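Local coordinates for protein phenol hydroxylase component phN (Pseudomonas stutzeri, PDB 3U52) that probably hydroxylates phenol at a carboxylate-bridged diiron centre, serving as the iron-carrying subunit of a bacterial multicomponent monooxygenase, at residues 17-22 / 48-53; 139-144 / 223-228; 293-298 / 326-331; 422-427 / 438-443. All coordinates share one frame; numbering follows the deposited sequence.

Contact 2 lies in the buried core, joining helices 125-155 and 220-250 next to an iron site. Contact 3 is also buried, but packs helix 291-310 against 326-331. Contacts 1 and 4 lie farther out and are only partly buried: the first ties two loops together, the second a β-hairpin to a helix beside the zinc site. No two contacts share an element; contacts 2 and 4 lie on opposite sides of the chain's centre. Chemistry follows place: contact 1 rests on one arginine's polar bonds, contact 2 on an aromatic pair that includes an iron ligand, contact 3 on a lysine chain beside a tryptophan, contact 4 on an edge-to-face pair and apolar groups.

Contact 1 (17-22 / 48-53); sequences LTRDMA and SQWEDP
Arg19 reaches across to Ser48, Trp50 and Asp52 and carries nearly the whole contact. Its CB points toward 48-53, with CG set between the backbone N and the carbonyl carbon (chi1 59°). The chain runs straight until it bends at chi3 (82°), which brings the guanidinium plane round to its acceptors. NE gives its hydrogen to a water 3.0 Å away; that water also bonds Thr18 OG1 and donates to Asp52 OD2. NH1 does most of the gripping: a straight bond to Trp50 O at 2.8 Å, and a salt bridge to Asp52 OD2 at 3.0 Å. Both acceptors lie in the guanidinium plane, yet the carboxylate stands almost square to it (85°), and OD2 is met from above its own plane. NH1 also sits at the edge of the indole, 3.4 Å from Trp50 CD1. NH2 makes weak bonds to Trp50 O and Ser48 O. A leucine here would probably leave Asp52 without its cationic mate and Trp50 O without its strongest donor from 17-22. Arg19 thus joins the loop after helix 10-16 to that before helix 58-81 by salt bridge and carbonyl bonds, beside Trp50, which lines a xenon pocket with Trp47, Phe188 and Leu191.

Contact 2 (139-144 / 223-228); sequences LRHSQT and VTFGFS. With FE (Fe (III) ion), chain G.
The His141 imidazole receives the edge of the Phe225 ring on one face, an offset edge-to-face pair with centroids 5.8 Å apart and planes at 89°. The nearest carbons are His141 CD2 and Phe225 CE1, 4.2 Å apart. Two bonds fix the imidazole's rotation: ND1 binds iron at 2.4 Å, and NE2 is hydrogen-bonded to Asp232. Thr144 OG1 comes at the phenyl obliquely, 3.2 Å from Phe225 CE1, while donating to Arg140 O at 3.0 Å, a carbonyl that also takes the helical bond from Thr144 N. The Arg140 guanidinium has Ser228 O at its edge, 3.0 Å from NH2; its charge is met by Glu69 at NH1 and Asp232 at NH2. With CG anti to the backbone N (chi1 177°) and a bend at chi3, the chain reaches across to the antiparallel helix, the segment axes 11.6 Å apart at closest approach. A methionine in its place would probably cost Asp232 its salt bridge, loosening the second-shell hold on His141, and leave Glu69 without this cation. This is the core of a diiron-carboxylate helical bundle: Glu138 and His141, an ExxH pair, bind this iron with Glu108, and Glu199, Glu233 and His236 the second.

Contact 3 (293-298 / 326-331); sequences EAWEVY and DAKHHL
Apolar contact comes first: the aliphatic run of Lys328 lies beside the indole of Trp295, with Lys328 CD 3.9 Å from Trp295 CD1 and the two CB atoms, Trp295 CB and Lys328 CB, 4.2 Å apart. The methylene approaches the ring obliquely. Lys328 CG sits between its own backbone N and carbonyl carbon (chi1 78°), and from there the chain stays extended as far as a turn at chi4. On its own side, CG covers a face of the His329 imidazole, 4.0 Å above the plane. Electrostatics are looser. Glu296 OE2 approaches Lys328 CE to 3.8 Å but remains 4.5 Å from Lys328 NZ, too far for a salt bridge, though its charge probably still favours the ammonium. NZ is instead bridged to Glu300 and hydrogen-bonded to Asn325 O, while Asn325 OD1 takes the hydrogen of Trp295 NE1. Backbone bonding shapes the turn: Ala327 O accepts from both His330 N at 2.8 Å and Leu331 N, just where His330 takes the N-cap position of the next helix. Trp295 is further hemmed in by Tyr299, stacked on it, and by Phe270. The contact thus seats 326-331 on helix 291-310, with helix 254-283 packing against both and helix 187-216 behind Trp295.

Contact 4 (422-427 / 438-443); sequences IEHEGE and DIFKHE
His424, whose imidazole receives Phe440, is held at the backbone by a 2.9 Å bond from its N to Glu427 O, returned by Glu427 N to His424 O at 3.1 Å. The pair closes a type I' turn, with Glu425 and Gly426 at positive phi. His424 CG is anti to the backbone N (chi1 -175°), which carries the ring toward the helix, where one face receives the edge of Phe440, centroids 5.9 Å apart and planes at 90°. The opposite face is covered by Glu425 CG, 3.6 Å above it. Phe440 CE2 also sits 4.2 Å from His424 CB and 4.3 Å from Ile422 CG2. Farther along, Ile422 CD1 brushes Lys441 CD, while Lys441 NZ forms a salt bridge with Asp438 OD1 at 3.5 Å. Phe431 and Tyr429 of the returning strand also meet the Phe440 ring. A β-hairpin packed on the helix that follows it, with Cys432 and Cys436 completing the zinc site of Cys399 and Cys402, is consistent with a treble-clef-like YHS domain.

Contact 1 (17-22 / 48-53)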
loop_
_atom_site.group_PDB
_atom_site.type_symbol
_atom_site.label_atom_id
_atom_site.label_comp_id
_atom_site.label_asym_id
_atom_site.label_seq_id
_atom_site.Cartn_x
_atom_site.Cartn_y
_atom_site.Cartn_z
ATOM N N LEU A 17 -19.429 -7.923 26.977
ATOM C CA LEU A 17 -18.308 -7.014 26.682
ATOM C C LEU A 17 -18.771 -5.618 26.235
ATOM O O LEU A 17 -17.955 -4.786 25.885
ATOM C CB LEU A 17 -17.436 -7.611 25.573
ATOM C CG LEU A 17 -16.726 -8.948 25.931
ATOM C CD1 LEU A 17 -15.853 -9.458 24.812
ATOM C CD2 LEU A 17 -15.927 -8.819 27.202
ATOM N N THR A 18 -20.071 -5.377 26.185
ATOM C CA THR A 18 -20.582 -4.042 25.844
ATOM C C THR A 18 -21.686 -3.617 26.821
ATOM O O THR A 18 -21.471 -2.782 27.713
ATOM C CB THR A 18 -21.158 -3.958 24.409
ATOM O OG1 THR A 18 -22.079 -5.039 24.212
ATOM C CG2 THR A 18 -20.048 -4.030 23.324
ATOM N N ARG A 19 -22.883 -4.158 26.657
ATOM C CA ARG A 19 -24.000 -3.586 27.392
ATOM C C ARG A 19 -23.944 -3.895 28.873
ATOM O O ARG A 19 -24.404 -3.099 29.672
ATOM C CB ARG A 19 -25.370 -3.898 26.741
ATOM C CG ARG A 19 -25.711 -5.348 26.592
ATOM C CD ARG A 19 -27.052 -5.502 25.865
ATOM N NE ARG A 19 -26.988 -5.413 24.398
ATOM C CZ ARG A 19 -28.047 -5.631 23.598
ATOM N NH1 ARG A 19 -27.940 -5.565 22.273
ATOM N NH2 ARG A 19 -29.229 -5.912 24.126
ATOM N N ASP A 20 -23.307 -4.997 29.252
ATOM C CA ASP A 20 -23.204 -5.341 30.659
ATOM C C ASP A 20 -22.381 -4.327 31.494
ATOM O O ASP A 20 -22.517 -4.282 32.734
ATOM C CB ASP A 20 -22.705 -6.794 30.857
ATOM C CG ASP A 20 -22.806 -7.237 32.300
ATOM O OD1 ASP A 20 -21.739 -7.399 32.961
ATOM O OD2 ASP A 20 -23.968 -7.315 32.792
ATOM N N MET A 21 -21.558 -3.504 30.841
ATOM C CA MET A 21 -20.780 -2.526 31.556
ATOM C C MET A 21 -21.654 -1.340 32.079
ATOM O O MET A 21 -21.219 -0.563 32.931
ATOM C CB MET A 21 -19.657 -2.003 30.652
ATOM C CG MET A 21 -18.457 -2.864 30.530
ATOM S SD MET A 21 -17.174 -1.937 29.563
ATOM C CE MET A 21 -17.585 -2.418 27.914
ATOM N N ALA A 22 -22.864 -1.199 31.528
ATOM C CA ALA A 22 -23.791 -0.146 31.934
ATOM C C ALA A 22 -24.582 -0.620 33.155
ATOM O O ALA A 22 -24.619 -1.827 33.457
ATOM C CB ALA A 22 -24.731 0.251 30.765
ATOM N N SER A 48 -33.349 -3.925 25.744
ATOM C CA SER A 48 -32.672 -5.227 25.649
ATOM C C SER A 48 -33.089 -6.010 24.389
ATOM O O SER A 48 -32.396 -6.943 23.933
ATOM C CB SER A 48 -32.931 -6.055 26.908
ATOM O OG SER A 48 -34.186 -6.706 26.782
ATOM N N GLN A 49 -34.197 -5.613 23.792
ATOM C CA GLN A 49 -34.542 -6.207 22.517
ATOM C C GLN A 49 -33.740 -5.676 21.325
ATOM O O GLN A 49 -33.878 -6.185 20.202
ATOM C CB GLN A 49 -36.031 -6.119 22.298
ATOM C CG GLN A 49 -36.734 -6.953 23.332
ATOM C CD GLN A 49 -38.204 -6.751 23.310
ATOM O OE1 GLN A 49 -38.960 -7.722 23.423
ATOM N NE2 GLN A 49 -38.641 -5.498 23.177
ATOM N N TRP A 50 -32.896 -4.673 21.570
ATOM C CA TRP A 50 -31.900 -4.252 20.570
ATOM C C TRP A 50 -31.016 -5.437 20.149
ATOM O O TRP A 50 -30.428 -6.107 21.019
ATOM C CB TRP A 50 -31.024 -3.116 21.156
ATOM C CG TRP A 50 -29.993 -2.631 20.183
ATOM C CD1 TRP A 50 -28.684 -2.999 20.110
ATOM C CD2 TRP A 50 -30.212 -1.714 19.127
ATOM N NE1 TRP A 50 -28.060 -2.354 19.061
ATOM C CE2 TRP A 50 -28.980 -1.557 18.440
ATOM C CE3 TRP A 50 -31.330 -0.977 18.697
ATOM C CZ2 TRP A 50 -28.830 -0.677 17.339
ATOM C CZ3 TRP A 50 -31.185 -0.124 17.583
ATOM C CH2 TRP A 50 -29.940 0.005 16.914
ATOM N N GLU A 51 -30.940 -5.729 18.847
ATOM C CA GLU A 51 -30.009 -6.741 18.322
ATOM C C GLU A 51 -28.802 -6.036 17.744
ATOM O O GLU A 51 -28.968 -5.128 16.923
ATOM C CB GLU A 51 -30.659 -7.606 17.215
ATOM C CG GLU A 51 -31.784 -8.572 17.700
ATOM C CD GLU A 51 -31.347 -9.530 18.818
ATOM O OE1 GLU A 51 -30.220 -10.117 18.725
ATOM O OE2 GLU A 51 -32.146 -9.705 19.794
ATOM N N ASP A 52 -27.607 -6.420 18.169
ATOM C CA ASP A 52 -26.375 -5.738 17.708
ATOM C C ASP A 52 -26.240 -5.931 16.208
ATOM O O ASP A 52 -26.356 -7.040 15.724
ATOM C CB ASP A 52 -25.134 -6.244 18.460
ATOM C CG ASP A 52 -25.320 -6.215 20.002
ATOM O OD1 ASP A 52 -25.268 -7.291 20.627
ATOM O OD2 ASP A 52 -25.532 -5.148 20.599
ATOM N N PRO A 53 -26.098 -4.833 15.454
ATOM C CA PRO A 53 -25.990 -4.952 13.989
ATOM C C PRO A 53 -24.656 -5.514 13.515
ATOM O O PRO A 53 -24.547 -5.959 12.347
ATOM C CB PRO A 53 -26.213 -3.532 13.488
ATOM C CG PRO A 53 -25.834 -2.633 14.659
ATOM C CD PRO A 53 -26.133 -3.434 15.916
HETATM O O HOH W 1 -24.419 -4.913 23.022
#

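Contact 2 (139-144 / 223-228)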
loop_
_atom_site.group_PDB
_atom_site.type_symbol
_atom_site.label_atom_id
_atom_site.label_comp_id
_atom_site.label_asym_id
_atom_site.label_seq_id
_atom_site.Cartn_x
_atom_site.Cartn_y
_atom_site.Cartn_z
ATOM N N LEU A 139 -15.548 9.985 10.875
ATOM C CA LEU A 139 -14.317 10.722 11.020
ATOM C C LEU A 139 -13.271 10.179 10.033
ATOM O O LEU A 139 -12.544 10.914 9.372
ATOM C CB LEU A 139 -13.772 10.541 12.443
ATOM C CG LEU A 139 -12.514 11.408 12.695
ATOM C CD1 LEU A 139 -12.716 12.944 12.344
ATOM C CD2 LEU A 139 -11.984 11.211 14.165
ATOM N N ARG A 140 -13.153 8.875 9.978
ATOM C CA ARG A 140 -12.210 8.289 9.042
ATOM C C ARG A 140 -12.521 8.727 7.630
ATOM O O ARG A 140 -11.626 9.079 6.881
ATOM C CB ARG A 140 -12.285 6.775 9.102
ATOM C CG ARG A 140 -11.346 6.147 8.053
ATOM C CD ARG A 140 -11.268 4.698 8.189
ATOM N NE ARG A 140 -12.000 4.103 7.141
ATOM C CZ ARG A 140 -11.450 3.407 6.166
ATOM N NH1 ARG A 140 -10.136 3.207 6.124
ATOM N NH2 ARG A 140 -12.231 2.911 5.232
ATOM N N HIS A 141 -13.800 8.703 7.264
ATOM C CA HIS A 141 -14.230 8.986 5.890
ATOM C C HIS A 141 -13.909 10.412 5.538
ATOM O O HIS A 141 -13.382 10.700 4.470
ATOM C CB HIS A 141 -15.740 8.682 5.718
ATOM C CG HIS A 141 -16.050 7.216 5.743
ATOM N ND1 HIS A 141 -17.335 6.727 5.736
ATOM C CD2 HIS A 141 -15.235 6.127 5.784
ATOM C CE1 HIS A 141 -17.304 5.406 5.770
ATOM N NE2 HIS A 141 -16.045 5.018 5.777
ATOM N N SER A 142 -14.163 11.300 6.498
ATOM C CA SER A 142 -13.820 12.726 6.375
ATOM C C SER A 142 -12.294 12.965 6.089
ATOM O O SER A 142 -11.911 13.653 5.154
ATOM C CB SER A 142 -14.212 13.398 7.703
ATOM O OG SER A 142 -13.846 14.745 7.672
ATOM N N GLN A 143 -11.443 12.416 6.941
ATOM C CA GLN A 143 -10.013 12.644 6.866
ATOM C C GLN A 143 -9.376 11.952 5.678
ATOM O O GLN A 143 -8.536 12.547 5.010
ATOM C CB GLN A 143 -9.380 12.204 8.190
ATOM C CG GLN A 143 -9.925 12.995 9.405
ATOM C CD GLN A 143 -9.156 12.683 10.662
ATOM O OE1 GLN A 143 -8.739 11.537 10.862
ATOM N NE2 GLN A 143 -8.949 13.693 11.511
ATOM N N THR A 144 -9.736 10.710 5.404
ATOM C CA THR A 144 -9.172 10.013 4.256
ATOM C C THR A 144 -9.598 10.650 2.916
ATOM O O THR A 144 -8.832 10.656 1.972
ATOM C CB THR A 144 -9.500 8.505 4.249
ATOM O OG1 THR A 144 -10.892 8.329 4.058
ATOM C CG2 THR A 144 -9.109 7.823 5.560
ATOM N N VAL A 223 -11.150 5.446 -6.271
ATOM C CA VAL A 223 -11.680 4.102 -6.296
ATOM C C VAL A 223 -11.132 3.290 -5.097
ATOM O O VAL A 223 -11.856 2.489 -4.501
ATOM C CB VAL A 223 -11.545 3.398 -7.656
ATOM C CG1 VAL A 223 -10.136 2.918 -7.883
ATOM C CG2 VAL A 223 -12.497 2.212 -7.686
ATOM N N THR A 224 -9.891 3.572 -4.716
ATOM C CA THR A 224 -9.237 2.925 -3.575
ATOM C C THR A 224 -9.933 3.359 -2.283
ATOM O O THR A 224 -10.168 2.540 -1.401
ATOM C CB THR A 224 -7.735 3.286 -3.521
ATOM O OG1 THR A 224 -7.113 2.809 -4.722
ATOM C CG2 THR A 224 -7.038 2.642 -2.291
ATOM N N PHE A 225 -10.219 4.665 -2.158
ATOM C CA PHE A 225 -11.029 5.091 -1.038
ATOM C C PHE A 225 -12.358 4.302 -1.026
ATOM O O PHE A 225 -12.744 3.763 0.008
ATOM C CB PHE A 225 -11.322 6.596 -1.007
ATOM C CG PHE A 225 -12.425 6.914 -0.039
ATOM C CD1 PHE A 225 -12.176 6.851 1.344
ATOM C CD2 PHE A 225 -13.730 7.137 -0.478
ATOM C CE1 PHE A 225 -13.210 7.048 2.266
ATOM C CE2 PHE A 225 -14.774 7.337 0.443
ATOM C CZ PHE A 225 -14.509 7.285 1.816
ATOM N N GLY A 226 -13.063 4.219 -2.162
ATOM C CA GLY A 226 -14.362 3.442 -2.242
ATOM C C GLY A 226 -14.273 1.964 -1.857
ATOM O O GLY A 226 -15.075 1.463 -1.031
ATOM N N PHE A 227 -13.303 1.249 -2.418
ATOM C CA PHE A 227 -13.049 -0.126 -1.963
ATOM C C PHE A 227 -12.821 -0.203 -0.465
ATOM O O PHE A 227 -13.360 -1.070 0.172
ATOM C CB PHE A 227 -11.856 -0.815 -2.690
ATOM C CG PHE A 227 -12.168 -1.246 -4.127
ATOM C CD1 PHE A 227 -11.361 -0.825 -5.190
ATOM C CD2 PHE A 227 -13.276 -2.033 -4.412
ATOM C CE1 PHE A 227 -11.655 -1.189 -6.530
ATOM C CE2 PHE A 227 -13.585 -2.400 -5.745
ATOM C CZ PHE A 227 -12.761 -1.976 -6.804
ATOM N N SER A 228 -12.009 0.703 0.074
ATOM C CA SER A 228 -11.723 0.767 1.510
ATOM C C SER A 228 -12.950 1.024 2.442
ATOM O O SER A 228 -13.019 0.558 3.604
ATOM C CB SER A 228 -10.718 1.866 1.726
ATOM O OG SER A 228 -9.935 1.499 2.808
HETATM FE FE FE G . -19.360 7.967 5.583
#

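Contact 3 (293-298 / 326-331)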
loop_
_atom_site.group_PDB
_atom_site.type_symbol
_atom_site.label_atom_id
_atom_site.label_comp_id
_atom_site.label_asym_id
_atom_site.label_seq_id
_atom_site.Cartn_x
_atom_site.Cartn_y
_atom_site.Cartn_z
ATOM N N GLU A 293 -31.384 4.799 -14.886
ATOM C CA GLU A 293 -31.075 3.396 -14.593
ATOM C C GLU A 293 -30.687 3.176 -13.128
ATOM O O GLU A 293 -31.058 2.156 -12.557
ATOM C CB GLU A 293 -29.914 2.892 -15.479
ATOM C CG GLU A 293 -30.307 2.568 -16.940
ATOM C CD GLU A 293 -29.114 2.461 -17.894
ATOM O OE1 GLU A 293 -28.007 2.973 -17.585
ATOM O OE2 GLU A 293 -29.289 1.843 -18.979
ATOM N N ALA A 294 -29.857 4.059 -12.558
ATOM C CA ALA A 294 -29.507 3.994 -11.137
ATOM C C ALA A 294 -30.733 4.121 -10.219
ATOM O O ALA A 294 -30.894 3.345 -9.269
ATOM C CB ALA A 294 -28.454 5.087 -10.800
ATOM N N TRP A 295 -31.606 5.089 -10.489
ATOM C CA TRP A 295 -32.841 5.233 -9.710
ATOM C C TRP A 295 -33.720 3.975 -9.759
ATOM O O TRP A 295 -34.262 3.511 -8.731
ATOM C CB TRP A 295 -33.694 6.434 -10.180
ATOM C CG TRP A 295 -34.825 6.692 -9.251
ATOM C CD1 TRP A 295 -36.166 6.361 -9.453
ATOM C CD2 TRP A 295 -34.770 7.334 -7.960
ATOM N NE1 TRP A 295 -36.921 6.759 -8.348
ATOM C CE2 TRP A 295 -36.097 7.342 -7.428
ATOM C CE3 TRP A 295 -33.725 7.891 -7.179
ATOM C CZ2 TRP A 295 -36.402 7.905 -6.165
ATOM C CZ3 TRP A 295 -34.040 8.425 -5.896
ATOM C CH2 TRP A 295 -35.364 8.425 -5.419
ATOM N N GLU A 296 -33.900 3.465 -10.971
ATOM C CA GLU A 296 -34.712 2.300 -11.208
ATOM C C GLU A 296 -34.215 1.041 -10.470
ATOM O O GLU A 296 -35.008 0.265 -9.907
ATOM C CB GLU A 296 -34.722 2.078 -12.706
ATOM C CG GLU A 296 -35.841 1.193 -13.174
ATOM C CD GLU A 296 -36.016 1.257 -14.699
ATOM O OE1 GLU A 296 -36.264 0.173 -15.283
ATOM O OE2 GLU A 296 -35.876 2.364 -15.300
ATOM N N VAL A 297 -32.909 0.825 -10.459
ATOM C CA VAL A 297 -32.358 -0.331 -9.776
ATOM C C VAL A 297 -32.277 -0.118 -8.275
ATOM O O VAL A 297 -32.741 -0.941 -7.493
ATOM C CB VAL A 297 -30.964 -0.675 -10.366
ATOM C CG1 VAL A 297 -30.278 -1.831 -9.571
ATOM C CG2 VAL A 297 -31.142 -1.018 -11.849
ATOM N N TYR A 298 -31.695 0.993 -7.852
ATOM C CA TYR A 298 -31.394 1.152 -6.448
ATOM C C TYR A 298 -32.588 1.594 -5.630
ATOM O O TYR A 298 -32.696 1.231 -4.473
ATOM C CB TYR A 298 -30.179 2.063 -6.232
ATOM C CG TYR A 298 -28.965 1.439 -6.844
ATOM C CD1 TYR A 298 -28.359 2.000 -7.954
ATOM C CD2 TYR A 298 -28.449 0.247 -6.335
ATOM C CE1 TYR A 298 -27.248 1.399 -8.531
ATOM C CE2 TYR A 298 -27.352 -0.363 -6.901
ATOM C CZ TYR A 298 -26.754 0.212 -7.997
ATOM O OH TYR A 298 -25.647 -0.398 -8.569
ATOM N N ASP A 326 -41.020 9.360 -11.746
ATOM C CA ASP A 326 -41.199 10.136 -12.961
ATOM C C ASP A 326 -40.114 11.222 -13.249
ATOM O O ASP A 326 -39.771 11.435 -14.397
ATOM C CB ASP A 326 -42.575 10.806 -12.946
ATOM C CG ASP A 326 -42.881 11.488 -14.268
ATOM O OD1 ASP A 326 -43.254 10.762 -15.222
ATOM O OD2 ASP A 326 -42.732 12.747 -14.366
ATOM N N ALA A 327 -39.552 11.874 -12.214
ATOM C CA ALA A 327 -38.533 12.923 -12.428
ATOM C C ALA A 327 -37.202 12.365 -12.932
ATOM O O ALA A 327 -36.356 13.115 -13.412
ATOM C CB ALA A 327 -38.285 13.766 -11.137
ATOM N N LYS A 328 -37.003 11.064 -12.813
ATOM C CA LYS A 328 -35.740 10.464 -13.216
ATOM C C LYS A 328 -35.444 10.721 -14.698
ATOM O O LYS A 328 -34.261 10.735 -15.103
ATOM C CB LYS A 328 -35.685 8.948 -12.867
ATOM C CG LYS A 328 -36.482 8.037 -13.841
ATOM C CD LYS A 328 -36.432 6.607 -13.362
ATOM C CE LYS A 328 -37.333 5.699 -14.226
ATOM N NZ LYS A 328 -38.649 5.532 -13.600
ATOM N N HIS A 329 -36.499 10.959 -15.501
ATOM C CA HIS A 329 -36.317 11.240 -16.936
ATOM C C HIS A 329 -35.865 12.703 -17.224
ATOM O O HIS A 329 -35.577 13.047 -18.370
ATOM C CB HIS A 329 -37.584 10.911 -17.721
ATOM C CG HIS A 329 -38.044 9.504 -17.528
ATOM N ND1 HIS A 329 -37.313 8.418 -17.965
ATOM C CD2 HIS A 329 -39.140 8.999 -16.917
ATOM C CE1 HIS A 329 -37.944 7.301 -17.633
ATOM N NE2 HIS A 329 -39.060 7.629 -17.003
ATOM N N HIS A 330 -35.843 13.539 -16.178
ATOM C CA HIS A 330 -35.718 15.017 -16.342
ATOM C C HIS A 330 -34.621 15.620 -15.482
ATOM O O HIS A 330 -33.936 16.564 -15.887
ATOM C CB HIS A 330 -37.046 15.672 -15.945
ATOM C CG HIS A 330 -38.160 15.420 -16.926
ATOM N ND1 HIS A 330 -38.211 16.024 -18.165
ATOM C CD2 HIS A 330 -39.246 14.619 -16.855
ATOM C CE1 HIS A 330 -39.290 15.616 -18.809
ATOM N NE2 HIS A 330 -39.938 14.769 -18.031
ATOM N N LEU A 331 -34.444 15.042 -14.293
ATOM C CA LEU A 331 -33.628 15.632 -13.201
ATOM C C LEU A 331 -32.222 16.111 -13.592
ATOM O O LEU A 331 -31.860 17.288 -13.374
ATOM C CB LEU A 331 -33.476 14.618 -12.097
ATOM C CG LEU A 331 -33.502 15.154 -10.701
ATOM C CD1 LEU A 331 -34.859 15.912 -10.424
ATOM C CD2 LEU A 331 -33.420 13.920 -9.798
#

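Contact 4 (422-427 / 438-443)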
loop_
_atom_site.group_PDB
_atom_site.type_symbol
_atom_site.label_atom_id
_atom_site.label_comp_id
_atom_site.label_asym_id
_atom_site.label_seq_id
_atom_site.Cartn_x
_atom_site.Cartn_y
_atom_site.Cartn_z
ATOM N N ILE A 422 -47.364 29.655 -0.176
ATOM C CA ILE A 422 -48.276 29.601 0.940
ATOM C C ILE A 422 -48.147 30.937 1.674
ATOM O O ILE A 422 -47.210 31.692 1.425
ATOM C CB ILE A 422 -47.946 28.322 1.784
ATOM C CG1 ILE A 422 -49.136 27.344 1.883
ATOM C CG2 ILE A 422 -46.992 28.574 2.981
ATOM C CD1 ILE A 422 -50.049 27.421 3.170
ATOM N N GLU A 423 -49.144 31.252 2.494
ATOM C CA GLU A 423 -49.057 32.312 3.480
ATOM C C GLU A 423 -49.007 31.645 4.832
ATOM O O GLU A 423 -49.803 30.741 5.128
ATOM C CB GLU A 423 -50.286 33.206 3.411
ATOM C CG GLU A 423 -50.411 33.891 2.113
ATOM C CD GLU A 423 -51.602 34.802 2.080
ATOM O OE1 GLU A 423 -51.591 35.828 2.828
ATOM O OE2 GLU A 423 -52.543 34.495 1.306
ATOM N N HIS A 424 -48.018 32.038 5.620
ATOM C CA HIS A 424 -47.927 31.548 6.979
ATOM C C HIS A 424 -47.712 32.723 7.940
ATOM O O HIS A 424 -46.652 33.379 7.903
ATOM C CB HIS A 424 -46.773 30.560 7.139
ATOM C CG HIS A 424 -46.714 29.947 8.499
ATOM N ND1 HIS A 424 -45.812 30.350 9.459
ATOM C CD2 HIS A 424 -47.474 28.979 9.073
ATOM C CE1 HIS A 424 -46.018 29.669 10.574
ATOM N NE2 HIS A 424 -47.015 28.825 10.364
ATOM N N GLU A 425 -48.715 32.954 8.794
ATOM C CA GLU A 425 -48.737 34.045 9.770
ATOM C C GLU A 425 -48.334 35.371 9.164
ATOM O O GLU A 425 -47.493 36.079 9.699
ATOM C CB GLU A 425 -47.905 33.679 11.017
ATOM C CG GLU A 425 -48.330 32.288 11.518
ATOM C CD GLU A 425 -47.936 31.964 12.955
ATOM O OE1 GLU A 425 -48.436 30.939 13.488
ATOM O OE2 GLU A 425 -47.181 32.745 13.564
ATOM N N GLY A 426 -48.930 35.711 8.020
ATOM C CA GLY A 426 -48.687 37.004 7.424
ATOM C C GLY A 426 -47.444 37.187 6.579
ATOM O O GLY A 426 -47.140 38.337 6.179
ATOM N N GLU A 427 -46.721 36.091 6.308
ATOM C CA GLU A 427 -45.514 36.132 5.464
ATOM C C GLU A 427 -45.703 35.129 4.319
ATOM O O GLU A 427 -46.412 34.179 4.485
ATOM C CB GLU A 427 -44.258 35.738 6.283
ATOM C CG GLU A 427 -43.760 36.824 7.337
ATOM C CD GLU A 427 -43.046 37.994 6.678
ATOM O OE1 GLU A 427 -42.496 37.812 5.558
ATOM O OE2 GLU A 427 -43.023 39.121 7.252
ATOM N N ASP A 438 -45.250 20.194 1.952
ATOM C CA ASP A 438 -45.776 19.416 3.065
ATOM C C ASP A 438 -44.841 19.332 4.257
ATOM O O ASP A 438 -45.284 19.285 5.400
ATOM C CB ASP A 438 -46.106 17.997 2.638
ATOM C CG ASP A 438 -47.386 17.915 1.826
ATOM O OD1 ASP A 438 -48.044 18.978 1.595
ATOM O OD2 ASP A 438 -47.697 16.780 1.400
ATOM N N ILE A 439 -43.542 19.286 3.993
ATOM C CA ILE A 439 -42.547 19.293 5.058
ATOM C C ILE A 439 -42.656 20.661 5.805
ATOM O O ILE A 439 -42.662 20.729 7.054
ATOM C CB ILE A 439 -41.099 19.114 4.457
ATOM C CG1 ILE A 439 -40.917 17.709 3.910
ATOM C CG2 ILE A 439 -40.017 19.458 5.513
ATOM C CD1 ILE A 439 -39.718 17.528 3.052
ATOM N N PHE A 440 -42.745 21.751 5.054
ATOM C CA PHE A 440 -42.771 23.093 5.698
ATOM C C PHE A 440 -44.024 23.211 6.566
ATOM O O PHE A 440 -43.980 23.740 7.689
ATOM C CB PHE A 440 -42.763 24.179 4.644
ATOM C CG PHE A 440 -42.890 25.570 5.203
ATOM C CD1 PHE A 440 -41.758 26.305 5.462
ATOM C CD2 PHE A 440 -44.147 26.124 5.506
ATOM C CE1 PHE A 440 -41.842 27.605 5.990
ATOM C CE2 PHE A 440 -44.254 27.422 6.027
ATOM C CZ PHE A 440 -43.089 28.154 6.292
ATOM N N LYS A 441 -45.143 22.716 6.063
ATOM C CA LYS A 441 -46.431 22.866 6.758
ATOM C C LYS A 441 -46.468 22.128 8.077
ATOM O O LYS A 441 -47.131 22.585 9.011
ATOM C CB LYS A 441 -47.611 22.441 5.875
ATOM C CG LYS A 441 -47.808 23.397 4.701
ATOM C CD LYS A 441 -49.050 23.136 3.879
ATOM C CE LYS A 441 -49.226 21.666 3.589
ATOM N NZ LYS A 441 -50.270 21.534 2.502
ATOM N N HIS A 442 -45.763 20.997 8.167
ATOM C CA HIS A 442 -45.669 20.270 9.420
ATOM C C HIS A 442 -44.749 20.922 10.492
ATOM O O HIS A 442 -45.001 20.750 11.688
ATOM C CB HIS A 442 -45.345 18.781 9.182
ATOM C CG HIS A 442 -45.554 17.919 10.396
ATOM N ND1 HIS A 442 -44.509 17.406 11.138
ATOM C CD2 HIS A 442 -46.688 17.500 11.009
ATOM C CE1 HIS A 442 -44.987 16.714 12.157
ATOM N NE2 HIS A 442 -46.304 16.754 12.104
ATOM N N GLU A 443 -43.720 21.689 10.072
ATOM C CA GLU A 443 -42.724 22.279 10.977
ATOM C C GLU A 443 -42.359 23.699 10.546
ATOM O O GLU A 443 -41.156 24.008 10.318
ATOM C CB GLU A 443 -41.444 21.415 11.055
ATOM C CG GLU A 443 -41.647 20.041 11.550
ATOM C CD GLU A 443 -40.340 19.210 11.513
ATOM O OE1 GLU A 443 -39.788 19.009 12.641
ATOM O OE2 GLU A 443 -39.855 18.799 10.381
#